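Local coordinates for methyltransferase (Streptomyces regensis, PDB 5N5D), which probably transfers a methyl group from S-adenosylmethionine to a hydroxyl oxygen in the biosynthesis of tomaymycin, at residues 5-8 against 9-13; 72-75 against 76-80; 182-185 against 186-189; 143-146 against 147-150; 52-55 against 56-60. All blocks are in the same frame, centred on the assembly; numbering follows the deposited sequence. Where two conformers were deposited one is given.

Along the chain the order is contact 1, 5, 2, 4, 3. Contact 1 stands at the start of helix 6-21, its centre about 24 Å from the centre of the chain, and, like contact 5 on helix 47-60, it reaches the second subunit. Contacts 5 and 2 touch, H54 meeting W78, so that helices 47-60 and 74-80 are joined. Contacts 2 and 4 lie about 18 Å apart between centres; both bind S-adenosylmethionine, contact 2 from the start of helix 74-80 and contact 4 from the loop after strand 139-142, as in Rossmann-like methyltransferases. Contact 3, at the start of helix 185-198, packs on contact 4, with centres about 11 Å apart. Contacts 1 and 5 thus lie at the subunit interface and 2 and 4 at the cofactor.

Contact 1: residues 5-8 against 9-13; sequences MEQE and RWNSV
One face of the W10 indole is covered by the side chain of E6, whose CG stands over the six-membered ring, 3.8 Å from its centroid, in a CH-pi contact. The E6 carboxylate runs out over the CZ2-CH2 rim, its plane 23° from that of the ring, and brings OE2 to 3.3 Å from W10 CZ2. The Q7 amide approaches the same indole obliquely, its plane nearly perpendicular to the ring. R9, bent at chi3, folds back along the first turn, with E6 CA and M5 O over one guanidinium face. These residues open helix 6-21, with M5 at the N-cap; M5 O accepts from R9 N, and E8 OE1 reaches back to take the N-H of M5 at 2.8 Å. With CG anti to its backbone nitrogen (chi1 -175°) and a bend at chi2, Q7 swings its amide along the helix to N11. There NE2 donates to N11 OD1 at 2.8 Å, in the plane of its own amide but above the carbonyl plane of N11, and it also bonds G212 O. The large flat tryptophan suits its buried place in the dimer interface, where Y216 and E6 of the second subunit meet it.

Contact 2: residues 72-75 against 76-80; sequences GGYS and SIWLA. With SAM (S-adenosylmethionine), chain H.
The hydroxyl of S75 has two partners: the amino N of S-adenosylmethionine, which donates to S75 OG at 2.8 Å, and E67 OE2. The first torsion, chi1 55°, sets OG between the backbone N and the carbonyl carbon, turned toward the cofactor's amino acid end. The backbone of the same residue adds a second hold, S75 N donating to the carboxylate OXT at 3.1 Å, nearly straight. S75 thus holds both groups of the amino-acid end, the amino group through its small hydroxyl side chain and the carboxylate through its backbone N-H. These bonds come from the first turn of helix 74-80, within the beta-alpha-beta unit of strands 64-68 and 88-93. G73 is the N-cap, with a positive phi of 91° at which a side chain would press on the preceding carbonyl; its O accepts from I77 N. One turn apart, Y74 and W78 lie side by side, the edge of the indole turned to the tyrosine face in an offset edge-to-face pair with planes at 67°. The tyrosine hydroxyl gives the buried indole N-H an acceptor: W78 NE1 donates to Y74 OH at 3.2 Å, almost straight and in the indole plane, while E24 also bonds that hydroxyl.

Contact 3: residues 182-185 against 186-189; sequences HPDA and GVQG
D184 is itself extended (psi 133°), and the helical angles begin at A185, the start of helix 185-198, where Q188 N donates to D184 O and G189 N to A185 O. D184 is the N-cap: its CG lies anti to the backbone N (chi1 179°), which lets OD2 curl over the first turn and accept from V187 N at 2.9 Å, on the anti side but 32° out of the carboxylate plane. OD1 takes a hydrogen from a water at 2.7 Å, and that water receives a weak bond from G186 N. G186, with no side chain, lets OD2 lie close over the turn. H182 stands before the cap, its ND1 accepting from D184 N at 3.1 Å close to the plane of the imidazole. Over one face of that ring lies V187 CG2, 4.1 Å from the centroid, in a CH-pi contact, while CG1 meets H182 CB. The long side chain of Q188, bent at chi2, sends NE2 back to H182 O at 2.9 Å, onto a lone pair in the carbonyl plane; P180 O is a second acceptor of this amide. An aspartate acceptor here would be expected to interact well with the positive end of the helix dipole, and the N-H accepted at ND1 suggests that this nitrogen carries no proton.

Contact 4: residues 143-146 against 147-150; sequences DANK and PDIP. With SAM (S-adenosylmethionine), chain H; SO4 (sulfate ion), chain J.
With chi1 at 57° the N145 side chain tucks in over its own backbone and directs its amide to D148, whose own CG stands beside its backbone N. N145 ND2 then donates to D148 OD2 at 2.9 Å, in the plane of its amide but from above the carboxylate plane, for the two flat groups are nearly perpendicular, 86° apart. The other end of the amide, OD1, is hydrogen-bonded to Y152 OH, so both ends have partners and the rotation of the group is probably fixed. N145 OD1 also comes to 3.3 Å from N6, the amino nitrogen of the cofactor's adenine. A type I beta turn from K146 to I149, closed by I149 N to K146 O at 3.1 Å, leads the chain from the loop into helix 149-158. P147, with its phi held near -60°, suits the second place of such a turn. Earlier in the same loop, which follows a strand of the Rossmann-like sheet, D143 OD2 accepts from the amino N of S-adenosylmethionine at 2.8 Å, and A144 lies along the ribose, its CA 3.5 Å from O4'. K146 and I149 run side by side, I149 CD1 reaching K146 CB at 4.0 Å. A sulfate ion, probably from the crystallisation liquor, sits at the backbone N of K146. I149 itself is buried, its apolar branches packing on V190 and F193 of helix 185-198.

Contact 5: residues 52-55 against 56-60; sequences LLHL and LARLR
H54 and R58, one turn apart on helix 47-60, meet with their flat groups almost perpendicular, the imidazole and guanidinium planes standing 82° apart. The arginine rises past the ring so that R58 CD lies over one face of the imidazole, 3.3 Å from H54 NE2. From there a bend at chi3 turns the guanidinium back, and R58 NH1 donates to H54 NE2 at 3.1 Å and 161°. The acceptor lies close to the plane of the guanidinium, while the donor stands 23° out of the plane of the ring. At the other nitrogen, H54 ND1 is hydrogen-bonded to W78 O, and the tryptophan ring meets the imidazole edge to face, which ties this helix to helix 74-80. On another side of the helix L52 and L56 pass each other at a slant, L52 CG touching L56 CD1 at 4.1 Å. Their branched side chains suit a buried face; L56 reaches V167 of strand 165-169, and the small A57 sits close to M139 of strand 139-142. L55 and L59, joined by the bond from L59 N to L55 O, pack on T204 and L223 of the second subunit. With NE2 accepting from an arginine and ND1 bonded to a carbonyl oxygen, the histidine is probably neutral with its proton on ND1, which the nearby arginine charge would be expected to favour.

Contact 1: residues 5-8 against 9-13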
# COMPACT_ATOMS: atom_id res chain seq x y z
N MET A 5 -10.55 -7.68 -23.85
CA MET A 5 -9.45 -8.56 -23.52
C MET A 5 -8.98 -8.27 -22.10
O MET A 5 -9.42 -7.30 -21.47
CB MET A 5 -8.33 -8.40 -24.55
CG MET A 5 -8.81 -8.59 -25.99
SD MET A 5 -7.57 -8.25 -27.25
CE MET A 5 -7.62 -6.46 -27.32
N GLU A 6 -8.08 -9.11 -21.59
CA GLU A 6 -7.71 -9.03 -20.18
C GLU A 6 -7.11 -7.68 -19.83
O GLU A 6 -7.50 -7.05 -18.84
CB GLU A 6 -6.74 -10.15 -19.81
CG GLU A 6 -6.28 -10.07 -18.36
CD GLU A 6 -5.31 -11.16 -17.99
OE1 GLU A 6 -4.22 -11.23 -18.61
OE2 GLU A 6 -5.63 -11.94 -17.07
N GLN A 7 -6.14 -7.22 -20.62
CA GLN A 7 -5.53 -5.93 -20.32
C GLN A 7 -6.56 -4.82 -20.41
O GLN A 7 -6.50 -3.85 -19.64
CB GLN A 7 -4.36 -5.66 -21.27
CG GLN A 7 -3.58 -4.39 -20.95
CD GLN A 7 -2.96 -4.42 -19.57
OE1 GLN A 7 -2.21 -5.34 -19.24
NE2 GLN A 7 -3.26 -3.41 -18.76
N GLU A 8 -7.53 -4.95 -21.32
CA GLU A 8 -8.58 -3.94 -21.43
C GLU A 8 -9.44 -3.90 -20.17
O GLU A 8 -9.87 -2.82 -19.73
CB GLU A 8 -9.43 -4.20 -22.68
CG GLU A 8 -8.67 -3.96 -23.97
CD GLU A 8 -9.46 -4.28 -25.22
OE1 GLU A 8 -10.29 -5.22 -25.19
OE2 GLU A 8 -9.25 -3.60 -26.24
N ARG A 9 -9.70 -5.06 -19.56
CA ARG A 9 -10.46 -5.09 -18.31
C ARG A 9 -9.68 -4.42 -17.19
O ARG A 9 -10.22 -3.59 -16.45
CB ARG A 9 -10.81 -6.53 -17.94
CG ARG A 9 -11.68 -7.23 -18.96
CD ARG A 9 -12.31 -8.50 -18.41
NE ARG A 9 -11.31 -9.49 -18.02
CZ ARG A 9 -10.82 -10.44 -18.82
NH1 ARG A 9 -11.24 -10.54 -20.07
NH2 ARG A 9 -9.91 -11.28 -18.36
N TRP A 10 -8.40 -4.78 -17.04
CA TRP A 10 -7.57 -4.13 -16.03
C TRP A 10 -7.50 -2.63 -16.25
O TRP A 10 -7.56 -1.85 -15.29
CB TRP A 10 -6.16 -4.72 -16.04
CG TRP A 10 -6.09 -6.15 -15.64
CD1 TRP A 10 -7.05 -6.89 -15.01
CD2 TRP A 10 -4.98 -7.03 -15.83
NE1 TRP A 10 -6.61 -8.17 -14.80
CE2 TRP A 10 -5.34 -8.29 -15.30
CE3 TRP A 10 -3.72 -6.89 -16.41
CZ2 TRP A 10 -4.48 -9.38 -15.32
CZ3 TRP A 10 -2.86 -7.97 -16.44
CH2 TRP A 10 -3.25 -9.21 -15.90
N ASN A 11 -7.37 -2.20 -17.52
CA ASN A 11 -7.38 -0.77 -17.82
C ASN A 11 -8.69 -0.14 -17.39
O ASN A 11 -8.69 0.94 -16.78
CB ASN A 11 -7.18 -0.53 -19.32
CG ASN A 11 -5.81 -0.91 -19.81
OD1 ASN A 11 -4.89 -1.16 -19.03
ND2 ASN A 11 -5.65 -0.96 -21.13
N SER A 12 -9.81 -0.77 -17.73
CA SER A 12 -11.12 -0.17 -17.47
C SER A 12 -11.32 0.07 -15.98
O SER A 12 -11.84 1.12 -15.58
CB SER A 12 -12.23 -1.06 -18.03
OG SER A 12 -13.51 -0.58 -17.68
N VAL A 13 -10.93 -0.88 -15.15
CA VAL A 13 -11.05 -0.70 -13.70
C VAL A 13 -10.11 0.39 -13.21
O VAL A 13 -10.50 1.24 -12.40
CB VAL A 13 -10.80 -2.05 -13.00
CG1 VAL A 13 -10.74 -1.87 -11.49
CG2 VAL A 13 -11.87 -3.04 -13.38

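Contact 2: residues 72-75 against 76-80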
# COMPACT_ATOMS: atom_id res chain seq x y z
N GLY A 72 11.29 10.41 -16.21
CA GLY A 72 10.73 11.67 -16.64
C GLY A 72 10.13 12.51 -15.54
O GLY A 72 9.55 13.56 -15.82
N GLY A 73 10.25 12.09 -14.28
CA GLY A 73 9.78 12.88 -13.17
C GLY A 73 8.36 12.62 -12.72
O GLY A 73 7.87 13.34 -11.84
N TYR A 74 7.69 11.61 -13.27
CA TYR A 74 6.30 11.38 -12.91
C TYR A 74 6.18 10.96 -11.45
O TYR A 74 5.47 11.60 -10.66
CB TYR A 74 5.65 10.33 -13.84
CG TYR A 74 4.19 10.20 -13.53
CD1 TYR A 74 3.26 11.06 -14.11
CD2 TYR A 74 3.73 9.28 -12.60
CE1 TYR A 74 1.91 10.98 -13.80
CE2 TYR A 74 2.39 9.19 -12.28
CZ TYR A 74 1.48 10.05 -12.88
OH TYR A 74 0.15 9.97 -12.55
N SER A 75 6.86 9.88 -11.05
CA SER A 75 6.85 9.53 -9.64
C SER A 75 7.44 10.65 -8.79
O SER A 75 6.97 10.88 -7.66
CB SER A 75 7.62 8.22 -9.42
OG SER A 75 8.94 8.31 -9.93
N SER A 76 8.42 11.38 -9.33
CA SER A 76 9.08 12.44 -8.58
C SER A 76 8.10 13.53 -8.16
O SER A 76 8.16 14.03 -7.03
CB SER A 76 10.21 13.04 -9.41
OG SER A 76 10.94 12.03 -10.09
N ILE A 77 7.19 13.91 -9.06
CA ILE A 77 6.22 14.95 -8.72
C ILE A 77 5.34 14.48 -7.57
O ILE A 77 5.10 15.23 -6.61
CB ILE A 77 5.37 15.31 -9.95
CG1 ILE A 77 6.23 16.02 -11.01
CG2 ILE A 77 4.20 16.21 -9.55
CD1 ILE A 77 5.55 16.13 -12.35
N TRP A 78 4.85 13.24 -7.64
CA TRP A 78 4.00 12.72 -6.58
C TRP A 78 4.73 12.70 -5.25
O TRP A 78 4.15 13.04 -4.21
CB TRP A 78 3.50 11.32 -6.93
CG TRP A 78 2.33 11.31 -7.87
CD1 TRP A 78 2.31 10.85 -9.15
CD2 TRP A 78 1.00 11.76 -7.58
NE1 TRP A 78 1.04 10.98 -9.68
CE2 TRP A 78 0.23 11.55 -8.74
CE3 TRP A 78 0.40 12.34 -6.46
CZ2 TRP A 78 -1.13 11.88 -8.80
CZ3 TRP A 78 -0.94 12.67 -6.53
CH2 TRP A 78 -1.69 12.44 -7.69
N LEU A 79 6.00 12.30 -5.25
CA LEU A 79 6.76 12.25 -4.01
C LEU A 79 7.03 13.65 -3.48
O LEU A 79 6.86 13.92 -2.28
CB LEU A 79 8.06 11.49 -4.22
CG LEU A 79 7.92 9.98 -4.39
CD1 LEU A 79 9.25 9.41 -4.85
CD2 LEU A 79 7.46 9.31 -3.11
N ALA A 80 7.47 14.56 -4.35
CA ALA A 80 7.79 15.91 -3.90
C ALA A 80 6.56 16.62 -3.37
O ALA A 80 6.66 17.43 -2.44
CB ALA A 80 8.42 16.72 -5.04
N SAM H . 10.42 6.28 -11.16
CA SAM H . 9.99 6.68 -12.51
C SAM H . 8.45 6.95 -12.53
O SAM H . 7.73 6.12 -11.93
OXT SAM H . 8.05 7.96 -13.14
CB SAM H . 10.35 5.59 -13.55
CG SAM H . 11.80 5.12 -13.40
SD SAM H . 12.15 4.00 -14.78
CE SAM H . 11.29 2.56 -14.26
C5' SAM H . 13.86 3.45 -14.42
C4' SAM H . 14.88 4.55 -14.57
O4' SAM H . 16.13 4.18 -13.95
C3' SAM H . 15.20 4.93 -16.02
O3' SAM H . 14.96 6.32 -16.21
C2' SAM H . 16.67 4.53 -16.19
O2' SAM H . 17.39 5.39 -17.05
C1' SAM H . 17.18 4.67 -14.76
N9 SAM H . 18.38 3.90 -14.45
C8 SAM H . 18.70 2.64 -14.88
N7 SAM H . 19.82 2.17 -14.40
C5 SAM H . 20.28 3.20 -13.59
C6 SAM H . 21.41 3.33 -12.76
N6 SAM H . 22.34 2.37 -12.62
N1 SAM H . 21.56 4.48 -12.07
C2 SAM H . 20.64 5.44 -12.21
N3 SAM H . 19.53 5.43 -12.95
C4 SAM H . 19.40 4.28 -13.62

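Contact 3: residues 182-185 against 186-189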
# COMPACT_ATOMS: atom_id res chain seq x y z
N HIS A 182 16.95 -19.03 -12.62
CA HIS A 182 16.73 -18.13 -13.74
C HIS A 182 18.01 -17.37 -14.04
O HIS A 182 18.66 -16.86 -13.12
CB HIS A 182 15.59 -17.15 -13.45
CG HIS A 182 15.03 -16.55 -14.70
ND1 HIS A 182 15.70 -15.59 -15.42
CD2 HIS A 182 13.89 -16.81 -15.38
CE1 HIS A 182 14.99 -15.27 -16.49
NE2 HIS A 182 13.88 -16.00 -16.49
N PRO A 183 18.42 -17.28 -15.31
CA PRO A 183 19.72 -16.67 -15.63
C PRO A 183 19.74 -15.14 -15.60
O PRO A 183 20.83 -14.56 -15.66
CB PRO A 183 20.00 -17.18 -17.05
CG PRO A 183 18.65 -17.41 -17.64
CD PRO A 183 17.80 -17.90 -16.50
N ASP A 184 18.59 -14.48 -15.52
CA ASP A 184 18.58 -13.03 -15.57
C ASP A 184 19.10 -12.43 -14.26
O ASP A 184 18.65 -12.81 -13.17
CB ASP A 184 17.17 -12.50 -15.83
CG ASP A 184 17.12 -10.99 -15.86
OD1 ASP A 184 17.76 -10.40 -16.75
OD2 ASP A 184 16.46 -10.40 -14.98
N ALA A 185 20.00 -11.46 -14.38
CA ALA A 185 20.56 -10.80 -13.21
C ALA A 185 19.50 -10.00 -12.45
O ALA A 185 19.60 -9.86 -11.22
CB ALA A 185 21.71 -9.88 -13.63
N GLY A 186 18.51 -9.46 -13.15
CA GLY A 186 17.44 -8.75 -12.47
C GLY A 186 16.62 -9.68 -11.59
O GLY A 186 16.33 -9.36 -10.43
N VAL A 187 16.26 -10.85 -12.12
CA VAL A 187 15.54 -11.84 -11.33
C VAL A 187 16.36 -12.21 -10.11
O VAL A 187 15.86 -12.27 -8.98
CB VAL A 187 15.20 -13.07 -12.18
CG1 VAL A 187 14.58 -14.17 -11.32
CG2 VAL A 187 14.26 -12.70 -13.31
N GLN A 188 17.65 -12.47 -10.31
CA GLN A 188 18.48 -12.89 -9.19
C GLN A 188 18.68 -11.75 -8.19
O GLN A 188 18.79 -12.00 -6.98
CB GLN A 188 19.83 -13.41 -9.70
CG GLN A 188 19.73 -14.74 -10.45
CD GLN A 188 19.12 -15.87 -9.61
OE1 GLN A 188 19.33 -15.94 -8.40
NE2 GLN A 188 18.35 -16.74 -10.26
N GLY A 189 18.68 -10.50 -8.66
CA GLY A 189 18.77 -9.38 -7.75
C GLY A 189 17.54 -9.24 -6.86
O GLY A 189 17.65 -8.98 -5.66
O HOH W 1 18.83 -8.07 -15.88

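Contact 4: residues 143-146 against 147-150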
# COMPACT_ATOMS: atom_id res chain seq x y z
N ASP A 143 13.45 2.38 -7.95
CA ASP A 143 12.78 2.13 -9.22
C ASP A 143 13.75 2.40 -10.35
O ASP A 143 13.50 3.20 -11.25
CB ASP A 143 11.53 3.01 -9.33
CG ASP A 143 10.68 2.67 -10.55
OD1 ASP A 143 10.79 1.53 -11.07
OD2 ASP A 143 9.90 3.55 -10.98
N ALA A 144 14.89 1.72 -10.33
CA ALA A 144 15.87 1.86 -11.40
C ALA A 144 16.14 0.50 -12.02
O ALA A 144 15.19 -0.22 -12.38
CB ALA A 144 17.15 2.51 -10.87
N ASN A 145 17.40 0.11 -12.15
CA ASN A 145 17.74 -1.19 -12.71
C ASN A 145 17.63 -2.27 -11.64
O ASN A 145 17.94 -2.04 -10.47
CB ASN A 145 19.15 -1.15 -13.30
CG ASN A 145 20.19 -0.74 -12.28
OD1 ASN A 145 20.02 0.24 -11.55
ND2 ASN A 145 21.27 -1.51 -12.22
N LYS A 146 17.20 -3.45 -12.05
CA LYS A 146 16.86 -4.48 -11.07
C LYS A 146 18.06 -5.26 -10.54
O LYS A 146 18.04 -5.66 -9.37
CB LYS A 146 15.83 -5.43 -11.69
CG LYS A 146 14.47 -4.76 -11.89
CD LYS A 146 13.62 -5.45 -12.92
CE LYS A 146 12.24 -4.79 -13.02
NZ LYS A 146 12.31 -3.33 -13.33
N PRO A 147 19.12 -5.50 -11.32
CA PRO A 147 20.26 -6.25 -10.76
C PRO A 147 20.88 -5.63 -9.52
O PRO A 147 21.42 -6.36 -8.68
CB PRO A 147 21.27 -6.29 -11.93
CG PRO A 147 20.41 -6.24 -13.14
CD PRO A 147 19.26 -5.32 -12.78
N ASP A 148 20.82 -4.31 -9.37
CA ASP A 148 21.46 -3.63 -8.25
C ASP A 148 20.53 -3.42 -7.06
O ASP A 148 20.93 -2.76 -6.09
CB ASP A 148 22.03 -2.29 -8.70
CG ASP A 148 23.26 -2.45 -9.57
OD1 ASP A 148 24.00 -3.45 -9.40
OD2 ASP A 148 23.50 -1.56 -10.41
N ILE A 149 19.31 -3.96 -7.08
CA ILE A 149 18.36 -3.77 -5.99
C ILE A 149 18.97 -4.18 -4.65
O ILE A 149 18.80 -3.44 -3.66
CB ILE A 149 17.04 -4.51 -6.28
CG1 ILE A 149 16.28 -3.74 -7.36
CG2 ILE A 149 16.18 -4.62 -5.03
CD1 ILE A 149 15.06 -4.45 -7.90
N PRO A 150 19.68 -5.31 -4.53
CA PRO A 150 20.28 -5.62 -3.22
C PRO A 150 21.18 -4.52 -2.69
O PRO A 150 21.12 -4.17 -1.50
CB PRO A 150 21.06 -6.92 -3.50
CG PRO A 150 20.35 -7.53 -4.65
CD PRO A 150 19.91 -6.38 -5.51
N SAM H . 10.42 6.28 -11.16
CA SAM H . 9.99 6.68 -12.51
C SAM H . 8.45 6.95 -12.53
O SAM H . 7.73 6.12 -11.93
OXT SAM H . 8.05 7.96 -13.14
CB SAM H . 10.35 5.59 -13.55
CG SAM H . 11.80 5.12 -13.40
SD SAM H . 12.15 4.00 -14.78
CE SAM H . 11.29 2.56 -14.26
C5' SAM H . 13.86 3.45 -14.42
C4' SAM H . 14.88 4.55 -14.57
O4' SAM H . 16.13 4.18 -13.95
C3' SAM H . 15.20 4.93 -16.02
O3' SAM H . 14.96 6.32 -16.21
C2' SAM H . 16.67 4.53 -16.19
O2' SAM H . 17.39 5.39 -17.05
C1' SAM H . 17.18 4.67 -14.76
N9 SAM H . 18.38 3.90 -14.45
C8 SAM H . 18.70 2.64 -14.88
N7 SAM H . 19.82 2.17 -14.40
C5 SAM H . 20.28 3.20 -13.59
C6 SAM H . 21.41 3.33 -12.76
N6 SAM H . 22.34 2.37 -12.62
N1 SAM H . 21.56 4.48 -12.07
C2 SAM H . 20.64 5.44 -12.21
N3 SAM H . 19.53 5.43 -12.95
C4 SAM H . 19.40 4.28 -13.62
S SO4 J . 16.89 -3.65 -15.64
O1 SO4 J . 16.31 -4.60 -16.59
O2 SO4 J . 16.62 -2.29 -16.11
O3 SO4 J . 16.28 -3.85 -14.33
O4 SO4 J . 18.33 -3.86 -15.56

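Contact 5: residues 52-55 against 56-60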
# COMPACT_ATOMS: atom_id res chain seq x y z
N LEU A 52 -0.44 6.38 -4.59
CA LEU A 52 -0.13 5.57 -3.42
C LEU A 52 1.23 5.96 -2.83
O LEU A 52 1.36 6.08 -1.61
CB LEU A 52 -0.15 4.08 -3.77
CG LEU A 52 0.18 3.16 -2.58
CD1 LEU A 52 -0.76 3.42 -1.39
CD2 LEU A 52 0.11 1.72 -3.02
N LEU A 53 2.25 6.15 -3.67
CA LEU A 53 3.54 6.61 -3.17
C LEU A 53 3.38 7.92 -2.41
O LEU A 53 3.93 8.10 -1.31
CB LEU A 53 4.52 6.80 -4.33
CG LEU A 53 5.14 5.57 -4.97
CD1 LEU A 53 5.94 5.98 -6.20
CD2 LEU A 53 6.04 4.87 -3.96
N HIS A 54 2.64 8.86 -3.00
CA HIS A 54 2.36 10.14 -2.38
C HIS A 54 1.72 9.97 -1.00
O HIS A 54 2.14 10.60 -0.02
CB HIS A 54 1.45 10.91 -3.34
CG HIS A 54 0.91 12.21 -2.82
ND1 HIS A 54 1.63 13.38 -2.88
CD2 HIS A 54 -0.29 12.52 -2.30
CE1 HIS A 54 0.89 14.37 -2.40
NE2 HIS A 54 -0.28 13.87 -2.04
N LEU A 55 0.71 9.10 -0.91
CA LEU A 55 0.00 8.91 0.35
C LEU A 55 0.88 8.22 1.39
O LEU A 55 0.82 8.55 2.58
CB LEU A 55 -1.28 8.11 0.11
CG LEU A 55 -2.33 8.81 -0.75
CD1 LEU A 55 -3.51 7.90 -0.99
CD2 LEU A 55 -2.80 10.12 -0.09
N LEU A 56 1.70 7.25 0.97
CA LEU A 56 2.64 6.63 1.90
C LEU A 56 3.60 7.66 2.49
O LEU A 56 3.86 7.65 3.70
CB LEU A 56 3.41 5.51 1.21
CG LEU A 56 2.59 4.29 0.82
CD1 LEU A 56 3.40 3.38 -0.09
CD2 LEU A 56 2.10 3.52 2.05
N ALA A 57 4.13 8.55 1.65
CA ALA A 57 5.03 9.59 2.16
C ALA A 57 4.31 10.49 3.15
O ALA A 57 4.88 10.87 4.19
CB ALA A 57 5.58 10.41 0.99
N ARG A 58 3.06 10.86 2.86
CA ARG A 58 2.33 11.75 3.76
C ARG A 58 1.97 11.04 5.06
O ARG A 58 2.04 11.64 6.14
CB ARG A 58 1.09 12.28 3.06
CG ARG A 58 1.42 13.23 1.92
CD ARG A 58 0.20 13.69 1.17
NE ARG A 58 -0.67 14.54 1.97
CZ ARG A 58 -1.73 15.17 1.49
NH1 ARG A 58 -2.05 15.05 0.20
NH2 ARG A 58 -2.46 15.92 2.28
N LEU A 59 1.61 9.76 4.98
CA LEU A 59 1.31 9.00 6.19
C LEU A 59 2.54 8.90 7.09
O LEU A 59 2.43 8.94 8.32
CB LEU A 59 0.80 7.61 5.82
CG LEU A 59 -0.62 7.57 5.28
CD1 LEU A 59 -0.88 6.21 4.67
CD2 LEU A 59 -1.62 7.86 6.39
N ARG A 60 3.71 8.73 6.49
CA ARG A 60 4.97 8.71 7.22
C ARG A 60 5.40 10.09 7.69
O ARG A 60 6.31 10.20 8.52
CB ARG A 60 6.05 8.10 6.32
CG ARG A 60 7.47 8.01 6.91
CD ARG A 60 7.54 7.03 8.07
NE ARG A 60 7.08 7.63 9.32
CZ ARG A 60 7.05 6.99 10.49
NH1 ARG A 60 7.46 5.73 10.60
NH2 ARG A 60 6.61 7.63 11.57